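PDB 4GNX: putative uncharacterized protein from Ustilago maydis, which probably binds single-stranded DNA through an OB-fold domain as one subunit of the three-chain replication protein A complex. Local coordinates for residues F41-R46 and Y57-D61; V89-V93 and Y117-H123; R10-Q16 and I30-A34. One frame throughout, in Å; residues are numbered along the deposited sequence.

Contact 1 of 3, residues F41-R46 and Y57-D61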
ATOM      1  N   PHE B  41     -17.054   6.002   1.627  1.00 23.42           N
ATOM      2  CA  PHE B  41     -17.426   4.658   1.203  1.00 23.49           C
ATOM      3  C   PHE B  41     -18.008   4.627  -0.208  1.00 24.87           C
ATOM      4  O   PHE B  41     -18.341   5.672  -0.798  1.00 26.92           O
ATOM      5  CB  PHE B  41     -18.395   4.015   2.209  1.00 22.52           C
ATOM      6  CG  PHE B  41     -19.736   4.667   2.264  1.00 22.89           C
ATOM      7  CD1 PHE B  41     -20.774   4.215   1.452  1.00 22.70           C
ATOM      8  CD2 PHE B  41     -19.978   5.708   3.142  1.00 23.90           C
ATOM      9  CE1 PHE B  41     -22.023   4.803   1.500  1.00 23.36           C
ATOM     10  CE2 PHE B  41     -21.237   6.307   3.191  1.00 25.29           C
ATOM     11  CZ  PHE B  41     -22.259   5.854   2.365  1.00 24.57           C
ATOM     12  N   VAL B  42     -18.130   3.420  -0.744  1.00 24.40           N
ATOM     13  CA  VAL B  42     -18.588   3.224  -2.112  1.00 24.80           C
ATOM     14  C   VAL B  42     -19.829   2.365  -2.034  1.00 25.98           C
ATOM     15  O   VAL B  42     -19.899   1.449  -1.230  1.00 27.57           O
ATOM     16  CB  VAL B  42     -17.514   2.528  -2.943  1.00 24.20           C
ATOM     17  CG1 VAL B  42     -18.058   2.150  -4.306  1.00 25.91           C
ATOM     18  CG2 VAL B  42     -16.287   3.424  -3.088  1.00 23.93           C
ATOM     19  N   ALA B  43     -20.829   2.673  -2.844  1.00 27.28           N
ATOM     20  CA  ALA B  43     -22.138   2.043  -2.701  1.00 26.64           C
ATOM     21  C   ALA B  43     -22.938   2.260  -3.968  1.00 28.77           C
ATOM     22  O   ALA B  43     -22.525   3.042  -4.840  1.00 29.25           O
ATOM     23  CB  ALA B  43     -22.881   2.635  -1.523  1.00 25.18           C
ATOM     24  N   VAL B  44     -24.083   1.574  -4.046  1.00 29.39           N
ATOM     25  CA  VAL B  44     -24.983   1.679  -5.184  1.00 30.28           C
ATOM     26  C   VAL B  44     -26.256   2.431  -4.807  1.00 31.80           C
ATOM     27  O   VAL B  44     -26.900   2.134  -3.784  1.00 33.13           O
ATOM     28  CB  VAL B  44     -25.338   0.301  -5.744  1.00 31.38           C
ATOM     29  CG1 VAL B  44     -26.215   0.423  -6.989  1.00 33.47           C
ATOM     30  CG2 VAL B  44     -24.067  -0.434  -6.096  1.00 30.94           C
ATOM     31  N   VAL B  45     -26.595   3.422  -5.629  1.00 31.63           N
ATOM     32  CA  VAL B  45     -27.774   4.212  -5.444  1.00 32.24           C
ATOM     33  C   VAL B  45     -28.943   3.329  -5.815  1.00 34.49           C
ATOM     34  O   VAL B  45     -28.962   2.719  -6.888  1.00 35.71           O
ATOM     35  CB  VAL B  45     -27.752   5.417  -6.385  1.00 33.45           C
ATOM     36  CG1 VAL B  45     -28.898   6.375  -6.059  1.00 35.92           C
ATOM     37  CG2 VAL B  45     -26.412   6.114  -6.315  1.00 31.62           C
ATOM     38  N   ARG B  46     -29.927   3.276  -4.937  1.00 35.31           N
ATOM     39  CA  ARG B  46     -31.099   2.459  -5.163  1.00 38.08           C
ATOM     40  C   ARG B  46     -32.384   3.267  -5.273  1.00 42.37           C
ATOM     41  O   ARG B  46     -33.337   2.828  -5.920  1.00 45.25           O
ATOM     42  CB  ARG B  46     -31.241   1.440  -4.050  1.00 36.89           C
ATOM     43  CG  ARG B  46     -30.220   0.339  -4.131  1.00 34.89           C
ATOM     44  CD  ARG B  46     -30.323  -0.502  -5.394  1.00 36.05           C
ATOM     45  NE  ARG B  46     -29.348  -1.587  -5.340  1.00 34.79           N
ATOM     46  CZ  ARG B  46     -28.904  -2.266  -6.389  1.00 35.83           C
ATOM     47  NH1 ARG B  46     -29.346  -1.988  -7.618  1.00 37.84           N
ATOM     48  NH2 ARG B  46     -28.010  -3.231  -6.198  1.00 34.82           N
ATOM     49  N   TYR B  57     -30.575  10.109  -1.232  1.00 45.12           N
ATOM     50  CA  TYR B  57     -30.268   8.862  -1.943  1.00 43.08           C
ATOM     51  C   TYR B  57     -30.381   7.712  -0.978  1.00 42.74           C
ATOM     52  O   TYR B  57     -29.948   7.821   0.177  1.00 43.32           O
ATOM     53  CB  TYR B  57     -28.841   8.866  -2.483  1.00 40.27           C
ATOM     54  CG  TYR B  57     -28.540  10.042  -3.362  1.00 42.46           C
ATOM     55  CD1 TYR B  57     -27.985  11.204  -2.822  1.00 43.81           C
ATOM     56  CD2 TYR B  57     -28.823  10.010  -4.732  1.00 44.03           C
ATOM     57  CE1 TYR B  57     -27.709  12.308  -3.618  1.00 46.73           C
ATOM     58  CE2 TYR B  57     -28.550  11.107  -5.550  1.00 46.79           C
ATOM     59  CZ  TYR B  57     -27.989  12.258  -4.990  1.00 48.04           C
ATOM     60  OH  TYR B  57     -27.695  13.367  -5.760  1.00 50.17           O
ATOM     61  N   SER B  58     -30.960   6.608  -1.437  1.00 42.29           N
ATOM     62  CA  SER B  58     -30.919   5.388  -0.660  1.00 40.35           C
ATOM     63  C   SER B  58     -29.765   4.624  -1.210  1.00 37.65           C
ATOM     64  O   SER B  58     -29.628   4.454  -2.410  1.00 39.62           O
ATOM     65  CB  SER B  58     -32.178   4.574  -0.803  1.00 42.98           C
ATOM     66  OG  SER B  58     -32.010   3.358  -0.109  1.00 42.32           O
ATOM     67  N   VAL B  59     -28.911   4.163  -0.333  1.00 34.74           N
ATOM     68  CA  VAL B  59     -27.635   3.685  -0.768  1.00 31.30           C
ATOM     69  C   VAL B  59     -27.276   2.381  -0.048  1.00 30.97           C
ATOM     70  O   VAL B  59     -27.547   2.190   1.145  1.00 29.96           O
ATOM     71  CB  VAL B  59     -26.609   4.814  -0.575  1.00 29.20           C
ATOM     72  CG1 VAL B  59     -25.390   4.373   0.235  1.00 26.04           C
ATOM     73  CG2 VAL B  59     -26.274   5.455  -1.914  1.00 29.38           C
ATOM     74  N   GLU B  60     -26.664   1.482  -0.809  1.00 31.58           N
ATOM     75  CA  GLU B  60     -26.479   0.105  -0.385  1.00 32.22           C
ATOM     76  C   GLU B  60     -25.186  -0.477  -1.005  1.00 30.62           C
ATOM     77  O   GLU B  60     -24.940  -0.291  -2.211  1.00 31.19           O
ATOM     78  CB  GLU B  60     -27.745  -0.684  -0.776  1.00 34.62           C
ATOM     79  CG  GLU B  60     -27.613  -2.189  -0.710  1.00 36.29           C
ATOM     80  CD  GLU B  60     -27.120  -2.776  -2.018  1.00 37.13           C
ATOM     81  OE1 GLU B  60     -27.703  -2.414  -3.075  1.00 39.66           O
ATOM     82  OE2 GLU B  60     -26.165  -3.596  -1.995  1.00 35.08           O
ATOM     83  N   ASP B  61     -24.372  -1.144  -0.174  1.00 29.16           N
ATOM     84  CA  ASP B  61     -23.065  -1.710  -0.558  1.00 28.20           C
ATOM     85  C   ASP B  61     -22.920  -3.195  -0.201  1.00 29.65           C
ATOM     86  O   ASP B  61     -21.832  -3.654   0.142  1.00 28.92           O
ATOM     87  CB  ASP B  61     -21.951  -0.954   0.157  1.00 28.28           C
ATOM     88  CG  ASP B  61     -21.909  -1.239   1.679  1.00 31.87           C
ATOM     89  OD1 ASP B  61     -22.816  -1.956   2.190  1.00 35.25           O
ATOM     90  OD2 ASP B  61     -20.974  -0.754   2.379  1.00 31.80           O
TER
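A beta hairpin of the OB-fold domain forms this contact: strand 38-50 returns as strand 54-60, so that 41-46 lies antiparallel to 57-61. Val44 and Glu60 are a hydrogen-bonded pair, closed by Val44 N to Glu60 O (2.8 Å) and by Glu60 N to Val44 O (3.1 Å). Val45 and Val59 follow as a non-hydrogen-bonded pair, after which Arg46 N donates to Ser58 O. The short strand segments make an angle of 126°, consistent with a strongly twisted or coiled ribbon.

On the Val44-Glu60 face, Arg46 reaches diagonally across to the carboxylate. Its NE (2.9 Å) and NH2 (3.2 Å) both donate to Glu60 OE1, a side-on salt bridge in which the two flat groups are 8° from coplanar. A bend at chi2 (-63°) brings the arginine chain back over its own strand, where Val44 CG1 sits 3.8 Å above the centre of the guanidinium. Glu60 OE2 is taken by Gly62 N and Arg22 of a neighbouring subunit; so many donors would probably favour the ionised carboxylate.

The other face is apolar. Val59 CG1 meets Ala43 CB at 3.5 Å and touches the edge of the Phe41 ring at CE1 (3.6 Å). Val45 CG1 approaches Tyr57 CD2 at 3.9 Å, while Tyr57 OH is bonded to Gln70. Ile14 of helix 14-19 packs on both Phe41 and Val59. A twisted antiparallel hairpin, with Phe41, Ala43, Val45 and Val59 on one face and Val44, Glu60 and the arginine bridge on the other, suits the curved OB-fold barrel.

Contact 2 of 3, residues V89-V93 and Y117-H123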
ATOM      1  N   VAL B  89     -26.179   2.535  -9.753  1.00 34.16           N
ATOM      2  CA  VAL B  89     -24.878   3.093 -10.161  1.00 33.68           C
ATOM      3  C   VAL B  89     -23.939   3.158  -8.945  1.00 30.91           C
ATOM      4  O   VAL B  89     -24.338   3.603  -7.867  1.00 29.56           O
ATOM      5  CB  VAL B  89     -25.069   4.521 -10.776  1.00 35.08           C
ATOM      6  CG1 VAL B  89     -23.818   5.364 -10.632  1.00 34.16           C
ATOM      7  CG2 VAL B  89     -25.511   4.458 -12.233  1.00 37.77           C
ATOM      8  N   TYR B  90     -22.696   2.720  -9.103  1.00 30.70           N
ATOM      9  CA  TYR B  90     -21.747   2.876  -8.010  1.00 29.33           C
ATOM     10  C   TYR B  90     -21.291   4.320  -7.816  1.00 30.32           C
ATOM     11  O   TYR B  90     -21.136   5.078  -8.780  1.00 32.46           O
ATOM     12  CB  TYR B  90     -20.565   1.945  -8.161  1.00 29.82           C
ATOM     13  CG  TYR B  90     -20.809   0.580  -7.551  1.00 30.59           C
ATOM     14  CD1 TYR B  90     -21.189  -0.489  -8.340  1.00 32.27           C
ATOM     15  CD2 TYR B  90     -20.649   0.360  -6.172  1.00 29.58           C
ATOM     16  CE1 TYR B  90     -21.396  -1.734  -7.789  1.00 32.77           C
ATOM     17  CE2 TYR B  90     -20.853  -0.890  -5.610  1.00 28.81           C
ATOM     18  CZ  TYR B  90     -21.242  -1.927  -6.420  1.00 30.86           C
ATOM     19  OH  TYR B  90     -21.479  -3.177  -5.897  1.00 31.57           O
ATOM     20  N   VAL B  91     -21.107   4.703  -6.558  1.00 29.66           N
ATOM     21  CA  VAL B  91     -20.653   6.045  -6.229  1.00 31.11           C
ATOM     22  C   VAL B  91     -19.709   6.050  -5.036  1.00 30.73           C
ATOM     23  O   VAL B  91     -19.812   5.191  -4.129  1.00 29.36           O
ATOM     24  CB  VAL B  91     -21.811   6.961  -5.861  1.00 31.69           C
ATOM     25  CG1 VAL B  91     -22.805   7.068  -7.002  1.00 33.48           C
ATOM     26  CG2 VAL B  91     -22.474   6.448  -4.598  1.00 30.65           C
ATOM     27  N   ARG B  92     -18.801   7.029  -5.049  1.00 31.39           N
ATOM     28  CA  ARG B  92     -17.900   7.302  -3.928  1.00 30.77           C
ATOM     29  C   ARG B  92     -18.619   8.354  -3.079  1.00 31.58           C
ATOM     30  O   ARG B  92     -19.056   9.390  -3.588  1.00 34.07           O
ATOM     31  CB  ARG B  92     -16.523   7.778  -4.468  1.00 31.63           C
ATOM     32  CG  ARG B  92     -15.309   7.926  -3.526  1.00 30.70           C
ATOM     33  CD  ARG B  92     -15.486   7.289  -2.172  1.00 28.25           C
ATOM     34  NE  ARG B  92     -14.355   6.563  -1.547  1.00 27.19           N
ATOM     35  CZ  ARG B  92     -13.571   5.667  -2.136  1.00 26.58           C
ATOM     36  NH1 ARG B  92     -13.701   5.441  -3.427  1.00 27.41           N
ATOM     37  NH2 ARG B  92     -12.646   5.007  -1.433  1.00 25.75           N
ATOM     38  N   VAL B  93     -18.774   8.074  -1.796  1.00 30.02           N
ATOM     39  CA  VAL B  93     -19.457   9.007  -0.910  1.00 31.58           C
ATOM     40  C   VAL B  93     -18.479   9.575   0.098  1.00 32.03           C
ATOM     41  O   VAL B  93     -17.748   8.830   0.736  1.00 32.26           O
ATOM     42  CB  VAL B  93     -20.619   8.320  -0.161  1.00 31.39           C
ATOM     43  CG1 VAL B  93     -21.238   9.254   0.883  1.00 32.14           C
ATOM     44  CG2 VAL B  93     -21.675   7.844  -1.157  1.00 32.01           C
ATOM     45  N   TYR B 117     -14.641  -0.286 -11.699  1.00 41.09           N
ATOM     46  CA  TYR B 117     -15.079  -1.252 -10.701  1.00 36.77           C
ATOM     47  C   TYR B 117     -13.990  -1.604  -9.698  1.00 34.81           C
ATOM     48  O   TYR B 117     -14.288  -1.880  -8.541  1.00 33.00           O
ATOM     49  CB  TYR B 117     -15.590  -2.528 -11.368  1.00 37.72           C
ATOM     50  CG  TYR B 117     -16.241  -3.436 -10.394  1.00 35.59           C
ATOM     51  CD1 TYR B 117     -17.510  -3.147  -9.905  1.00 34.38           C
ATOM     52  CD2 TYR B 117     -15.580  -4.554  -9.916  1.00 35.26           C
ATOM     53  CE1 TYR B 117     -18.121  -3.962  -8.976  1.00 33.58           C
ATOM     54  CE2 TYR B 117     -16.175  -5.381  -8.989  1.00 34.62           C
ATOM     55  CZ  TYR B 117     -17.455  -5.083  -8.520  1.00 34.13           C
ATOM     56  OH  TYR B 117     -18.090  -5.887  -7.584  1.00 33.97           O
ATOM     57  N   ASN B 118     -12.737  -1.599 -10.133  1.00 35.95           N
ATOM     58  CA  ASN B 118     -11.637  -1.855  -9.231  1.00 35.29           C
ATOM     59  C   ASN B 118     -11.648  -0.946  -8.017  1.00 33.16           C
ATOM     60  O   ASN B 118     -11.163  -1.340  -6.960  1.00 32.98           O
ATOM     61  CB  ASN B 118     -10.305  -1.706  -9.939  1.00 39.04           C
ATOM     62  CG  ASN B 118     -10.076  -2.767 -10.982  1.00 42.59           C
ATOM     63  OD1 ASN B 118     -10.027  -3.954 -10.667  1.00 43.42           O
ATOM     64  ND2 ASN B 118      -9.903  -2.347 -12.228  1.00 45.50           N
ATOM     65  N   GLU B 119     -12.176   0.267  -8.142  1.00 32.35           N
ATOM     66  CA  GLU B 119     -12.262   1.125  -6.981  1.00 30.80           C
ATOM     67  C   GLU B 119     -13.160   0.535  -5.895  1.00 28.38           C
ATOM     68  O   GLU B 119     -12.826   0.598  -4.696  1.00 27.10           O
ATOM     69  CB  GLU B 119     -12.757   2.504  -7.352  1.00 32.59           C
ATOM     70  CG  GLU B 119     -12.710   3.468  -6.167  1.00 32.14           C
ATOM     71  CD  GLU B 119     -13.095   4.900  -6.521  1.00 34.43           C
ATOM     72  OE1 GLU B 119     -13.661   5.162  -7.617  1.00 36.40           O
ATOM     73  OE2 GLU B 119     -12.828   5.781  -5.683  1.00 34.90           O
ATOM     74  N   VAL B 120     -14.298  -0.028  -6.310  1.00 28.08           N
ATOM     75  CA  VAL B 120     -15.204  -0.720  -5.397  1.00 27.10           C
ATOM     76  C   VAL B 120     -14.439  -1.800  -4.619  1.00 28.70           C
ATOM     77  O   VAL B 120     -14.573  -1.943  -3.390  1.00 27.96           O
ATOM     78  CB  VAL B 120     -16.336  -1.399  -6.148  1.00 27.98           C
ATOM     79  CG1 VAL B 120     -17.344  -1.946  -5.159  1.00 26.59           C
ATOM     80  CG2 VAL B 120     -17.011  -0.436  -7.124  1.00 29.43           C
ATOM     81  N   MET B 121     -13.602  -2.541  -5.334  1.00 30.54           N
ATOM     82  CA  MET B 121     -12.809  -3.571  -4.702  1.00 31.48           C
ATOM     83  C   MET B 121     -11.781  -2.963  -3.778  1.00 32.25           C
ATOM     84  O   MET B 121     -11.645  -3.383  -2.641  1.00 34.31           O
ATOM     85  CB  MET B 121     -12.174  -4.472  -5.754  1.00 33.65           C
ATOM     86  CG  MET B 121     -13.215  -5.137  -6.641  1.00 34.39           C
ATOM     87  SD  MET B 121     -14.206  -6.317  -5.698  1.00 33.40           S
ATOM     88  CE  MET B 121     -15.739  -5.466  -5.331  1.00 30.28           C
ATOM     89  N   PHE B 122     -11.065  -1.958  -4.263  1.00 33.32           N
ATOM     90  CA  PHE B 122     -10.051  -1.255  -3.465  1.00 32.36           C
ATOM     91  C   PHE B 122     -10.644  -0.754  -2.178  1.00 29.85           C
ATOM     92  O   PHE B 122     -10.040  -0.848  -1.117  1.00 28.92           O
ATOM     93  CB  PHE B 122      -9.523  -0.067  -4.255  1.00 33.37           C
ATOM     94  CG  PHE B 122      -8.736   0.904  -3.437  1.00 32.86           C
ATOM     95  CD1 PHE B 122      -7.352   0.748  -3.281  1.00 34.76           C
ATOM     96  CD2 PHE B 122      -9.357   1.991  -2.851  1.00 30.97           C
ATOM     97  CE1 PHE B 122      -6.614   1.652  -2.538  1.00 34.68           C
ATOM     98  CE2 PHE B 122      -8.615   2.894  -2.113  1.00 32.08           C
ATOM     99  CZ  PHE B 122      -7.248   2.721  -1.954  1.00 33.43           C
ATOM    100  N   HIS B 123     -11.855  -0.229  -2.272  1.00 29.77           N
ATOM    101  CA  HIS B 123     -12.499   0.278  -1.076  1.00 28.91           C
ATOM    102  C   HIS B 123     -12.783  -0.719   0.051  1.00 28.10           C
ATOM    103  O   HIS B 123     -12.669  -0.356   1.236  1.00 27.70           O
ATOM    104  CB  HIS B 123     -13.764   1.033  -1.397  1.00 28.12           C
ATOM    105  CG  HIS B 123     -14.457   1.463  -0.173  1.00 28.21           C
ATOM    106  ND1 HIS B 123     -13.861   2.287   0.720  1.00 30.36           N
ATOM    107  CD2 HIS B 123     -15.668   1.088   0.376  1.00 28.03           C
ATOM    108  CE1 HIS B 123     -14.685   2.479   1.772  1.00 29.34           C
ATOM    109  NE2 HIS B 123     -15.791   1.751   1.563  1.00 29.68           N
TER
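Val120 presses both its methyl groups on the ring of Tyr90, and this is the tight part of the contact. CG2 lies over one ring face, 4.0 Å from the Tyr90 centroid and 18° off the normal, a CH-pi contact. CG1 reaches the far half of the same ring, with Val120 CG1 to Tyr90 CE2 at 3.7 Å. This two-pronged reach follows from a first torsion that sets CG1 anti to the backbone N of Val120 and CG2 anti to its carbonyl carbon. Tyr117 completes the patch: Tyr90 CE1 comes to the edge of its ring, 4.1 Å from Tyr117 CE1. Both phenol hydroxyls are hydrogen-bonded to Glu62 of a neighbouring subunit, which ties the two ring ends together.

In fold terms, the start of helix 117-135 crosses barrel strand 90-100 at 48°, with the short axes 9.4 Å apart. Met121 packs on Val99 of the subunit that carries Glu62, and Phe122 meets Phe429 of the third, consistent with the C-terminal helix bundle that joins the subunits in replication protein A.

The Arg92 side is equally buried but polar and less exactly matched. Arg92 NH1 faces Glu119 OE2 in a salt bridge whose modelled length is doubtfully short, and the two group planes stand 39° apart, unlike a flat paired bridge. Looser still, Arg92 NH2 stays 3.7 Å from His123 ND1, the two side chains crossing obliquely, with no hydrogen bond between them. Glu119 OE2 also pairs with Arg112, and Arg92 NH2 has a long, weak ion pair with Glu126.

Contact 3 of 3, residues R10-Q16 and I30-A34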
ATOM      1  N   ARG B  10     -12.147   8.316   7.441  1.00 30.38           N
ATOM      2  CA  ARG B  10     -12.114   6.874   7.634  1.00 28.11           C
ATOM      3  C   ARG B  10     -12.867   6.071   6.585  1.00 25.07           C
ATOM      4  O   ARG B  10     -14.058   6.269   6.368  1.00 24.78           O
ATOM      5  CB  ARG B  10     -12.588   6.525   9.045  1.00 28.63           C
ATOM      6  CG  ARG B  10     -11.769   7.244  10.100  1.00 32.30           C
ATOM      7  CD  ARG B  10     -12.225   6.905  11.509  1.00 34.49           C
ATOM      8  NE  ARG B  10     -12.456   5.471  11.678  1.00 33.00           N
ATOM      9  CZ  ARG B  10     -12.828   4.894  12.815  1.00 33.89           C
ATOM     10  NH1 ARG B  10     -13.027   5.611  13.911  1.00 35.14           N
ATOM     11  NH2 ARG B  10     -13.019   3.582  12.832  1.00 34.35           N
ATOM     12  N   PRO B  11     -12.164   5.161   5.913  1.00 23.75           N
ATOM     13  CA  PRO B  11     -12.897   4.323   4.990  1.00 21.79           C
ATOM     14  C   PRO B  11     -13.696   3.259   5.802  1.00 20.83           C
ATOM     15  O   PRO B  11     -13.165   2.621   6.705  1.00 20.73           O
ATOM     16  CB  PRO B  11     -11.774   3.699   4.159  1.00 21.82           C
ATOM     17  CG  PRO B  11     -10.628   3.557   5.140  1.00 23.01           C
ATOM     18  CD  PRO B  11     -10.748   4.743   6.054  1.00 24.37           C
ATOM     19  N   VAL B  12     -14.971   3.100   5.480  1.00 20.50           N
ATOM     20  CA  VAL B  12     -15.864   2.296   6.281  1.00 21.14           C
ATOM     21  C   VAL B  12     -16.880   1.643   5.403  1.00 21.60           C
ATOM     22  O   VAL B  12     -17.141   2.110   4.298  1.00 21.09           O
ATOM     23  CB  VAL B  12     -16.656   3.131   7.318  1.00 22.19           C
ATOM     24  CG1 VAL B  12     -15.754   3.653   8.449  1.00 22.97           C
ATOM     25  CG2 VAL B  12     -17.425   4.252   6.640  1.00 21.74           C
ATOM     26  N   THR B  13     -17.453   0.553   5.913  1.00 23.16           N
ATOM     27  CA  THR B  13     -18.592  -0.097   5.265  1.00 23.17           C
ATOM     28  C   THR B  13     -19.850   0.389   5.938  1.00 24.15           C
ATOM     29  O   THR B  13     -19.837   0.819   7.090  1.00 25.19           O
ATOM     30  CB  THR B  13     -18.578  -1.610   5.464  1.00 24.05           C
ATOM     31  OG1 THR B  13     -18.749  -1.891   6.874  1.00 25.47           O
ATOM     32  CG2 THR B  13     -17.273  -2.237   4.892  1.00 22.77           C
ATOM     33  N   ILE B  14     -20.955   0.301   5.223  1.00 24.91           N
ATOM     34  CA  ILE B  14     -22.195   0.737   5.795  1.00 26.94           C
ATOM     35  C   ILE B  14     -22.451  -0.016   7.091  1.00 28.36           C
ATOM     36  O   ILE B  14     -22.957   0.587   8.062  1.00 30.05           O
ATOM     37  CB  ILE B  14     -23.343   0.610   4.787  1.00 28.79           C
ATOM     38  CG1 ILE B  14     -23.093   1.617   3.633  1.00 28.07           C
ATOM     39  CG2 ILE B  14     -24.690   0.826   5.485  1.00 30.50           C
ATOM     40  CD1 ILE B  14     -24.025   1.483   2.448  1.00 28.42           C
ATOM     41  N   ARG B  15     -22.059  -1.299   7.138  1.00 26.97           N
ATOM     42  CA  ARG B  15     -22.237  -2.084   8.365  1.00 28.26           C
ATOM     43  C   ARG B  15     -21.553  -1.478   9.584  1.00 29.10           C
ATOM     44  O   ARG B  15     -22.146  -1.434  10.690  1.00 31.13           O
ATOM     45  CB  ARG B  15     -21.709  -3.484   8.200  1.00 28.19           C
ATOM     46  CG  ARG B  15     -22.201  -4.442   9.268  1.00 30.20           C
ATOM     47  CD  ARG B  15     -23.466  -5.105   8.752  1.00 32.07           C
ATOM     48  NE  ARG B  15     -24.681  -4.625   9.404  1.00 33.80           N
ATOM     49  CZ  ARG B  15     -25.905  -4.701   8.897  1.00 34.92           C
ATOM     50  NH1 ARG B  15     -26.124  -5.213   7.688  1.00 34.19           N
ATOM     51  NH2 ARG B  15     -26.917  -4.239   9.607  1.00 37.60           N
ATOM     52  N   GLN B  16     -20.304  -1.031   9.389  1.00 27.51           N
ATOM     53  CA  GLN B  16     -19.562  -0.350  10.452  1.00 27.98           C
ATOM     54  C   GLN B  16     -20.257   0.931  10.836  1.00 28.48           C
ATOM     55  O   GLN B  16     -20.423   1.213  12.031  1.00 30.87           O
ATOM     56  CB  GLN B  16     -18.136  -0.047  10.058  1.00 27.85           C
ATOM     57  CG  GLN B  16     -17.182  -1.234  10.056  1.00 28.41           C
ATOM     58  CD  GLN B  16     -15.872  -0.873   9.372  1.00 28.52           C
ATOM     59  OE1 GLN B  16     -15.858  -0.389   8.214  1.00 27.85           O
ATOM     60  NE2 GLN B  16     -14.767  -1.061  10.088  1.00 28.75           N
ATOM     61  N   ILE B  30     -18.456   6.496  17.860  1.00 51.89           N
ATOM     62  CA  ILE B  30     -17.226   5.779  18.111  1.00 50.68           C
ATOM     63  C   ILE B  30     -17.210   4.473  17.348  1.00 47.83           C
ATOM     64  O   ILE B  30     -18.104   3.664  17.510  1.00 49.05           O
ATOM     65  CB  ILE B  30     -17.012   5.550  19.615  1.00 53.35           C
ATOM     66  CG1 ILE B  30     -16.745   6.892  20.281  1.00 56.90           C
ATOM     67  CG2 ILE B  30     -15.838   4.613  19.862  1.00 52.35           C
ATOM     68  CD1 ILE B  30     -16.920   6.899  21.787  1.00 63.24           C
ATOM     69  N   LEU B  31     -16.202   4.287  16.505  1.00 45.57           N
ATOM     70  CA  LEU B  31     -16.010   3.019  15.833  1.00 43.80           C
ATOM     71  C   LEU B  31     -14.618   2.500  16.131  1.00 45.22           C
ATOM     72  O   LEU B  31     -13.633   3.230  15.997  1.00 44.97           O
ATOM     73  CB  LEU B  31     -16.229   3.156  14.332  1.00 41.37           C
ATOM     74  CG  LEU B  31     -16.299   1.826  13.580  1.00 40.49           C
ATOM     75  CD1 LEU B  31     -17.713   1.284  13.637  1.00 41.60           C
ATOM     76  CD2 LEU B  31     -15.872   1.970  12.131  1.00 37.95           C
ATOM     77  N   ASP B  32     -14.561   1.233  16.546  1.00 46.97           N
ATOM     78  CA  ASP B  32     -13.328   0.569  16.951  1.00 48.43           C
ATOM     79  C   ASP B  32     -12.529   1.420  17.950  1.00 50.85           C
ATOM     80  O   ASP B  32     -11.313   1.565  17.831  1.00 52.44           O
ATOM     81  CB  ASP B  32     -12.464   0.180  15.736  1.00 48.24           C
ATOM     82  CG  ASP B  32     -13.216  -0.679  14.701  1.00 50.11           C
ATOM     83  OD1 ASP B  32     -14.202  -1.372  15.047  1.00 52.77           O
ATOM     84  OD2 ASP B  32     -12.810  -0.664  13.512  1.00 50.41           O
ATOM     85  N   GLY B  33     -13.213   1.979  18.941  1.00 52.58           N
ATOM     86  CA  GLY B  33     -12.544   2.794  19.957  1.00 55.43           C
ATOM     87  C   GLY B  33     -11.863   4.035  19.390  1.00 54.75           C
ATOM     88  O   GLY B  33     -10.819   4.473  19.889  1.00 57.06           O
ATOM     89  N   ALA B  34     -12.449   4.600  18.337  1.00 51.03           N
ATOM     90  CA  ALA B  34     -11.939   5.826  17.750  1.00 49.38           C
ATOM     91  C   ALA B  34     -13.081   6.687  17.270  1.00 48.52           C
ATOM     92  O   ALA B  34     -14.097   6.174  16.794  1.00 45.90           O
ATOM     93  CB  ALA B  34     -10.978   5.519  16.622  1.00 46.30           C
TER
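Leu31 O accepts three N-H groups: Arg10 NH1 and NH2, each at 3.2 Å, and Ala34 N at 3.0 Å. The arginine grips end-on, both nitrogens converging on the one oxygen, which lies close to the guanidinium plane. Only the approach to the carbonyl differs: NH1 is tilted 24° from its plane, whereas NH2 stands 66° out of it, away from the lone pairs. Arg10 NH1 also bonds Glu35 O and, weakly, Ala34 O.

The acceptor belongs to a type I' turn, Leu31 to Ala34, that closes a tiny hairpin with strand 34-35; Leu31 N returns a 2.8 Å bond to Ala34 O. On the other segment, Thr13 and Gln16 form a capping box at the start of helix 14-19, and Gln16 is the member that meets Leu31. Thr13 OG1 accepts from Gln16 N, and Gln16 OE1 from Thr13 N (3.0 Å).

Leu31 fills the space between arginine and helix. With CG anti to its N (chi1 -169°), it sends CD2 to Gln16 CB (3.7 Å) and Val12 CG1 (4.1 Å). The glutamine chain crosses Leu31 at about a right angle, with CB, CG, CD and NE2 all within 4.0 Å of Leu31 CD2. Beyond Gln16, helix 117-135 adds His131.

Contacts 1 and 2 share one sheet and have centres 10 Å apart: strands 38-50 and 90-100 are neighbours, probably bonded through Phe41 O to Val93 N (2.6 Å) and Ala43 O to Val91 N (2.8 Å). Contact 3 lies farther off, about 16 Å from the centre of contact 1 and 17 Å from that of contact 2, on the opposite side of the chain's centre from contact 1. Residues 12-14 nevertheless join all three, with Asp61 OD2 to Ile14 N at 3.0 Å and His123 NE2 to Val12 O at 3.1 Å. The bound nucleic acid passes nearest contact 2, about 8 Å between nearest atoms, against about 10 Å for the others.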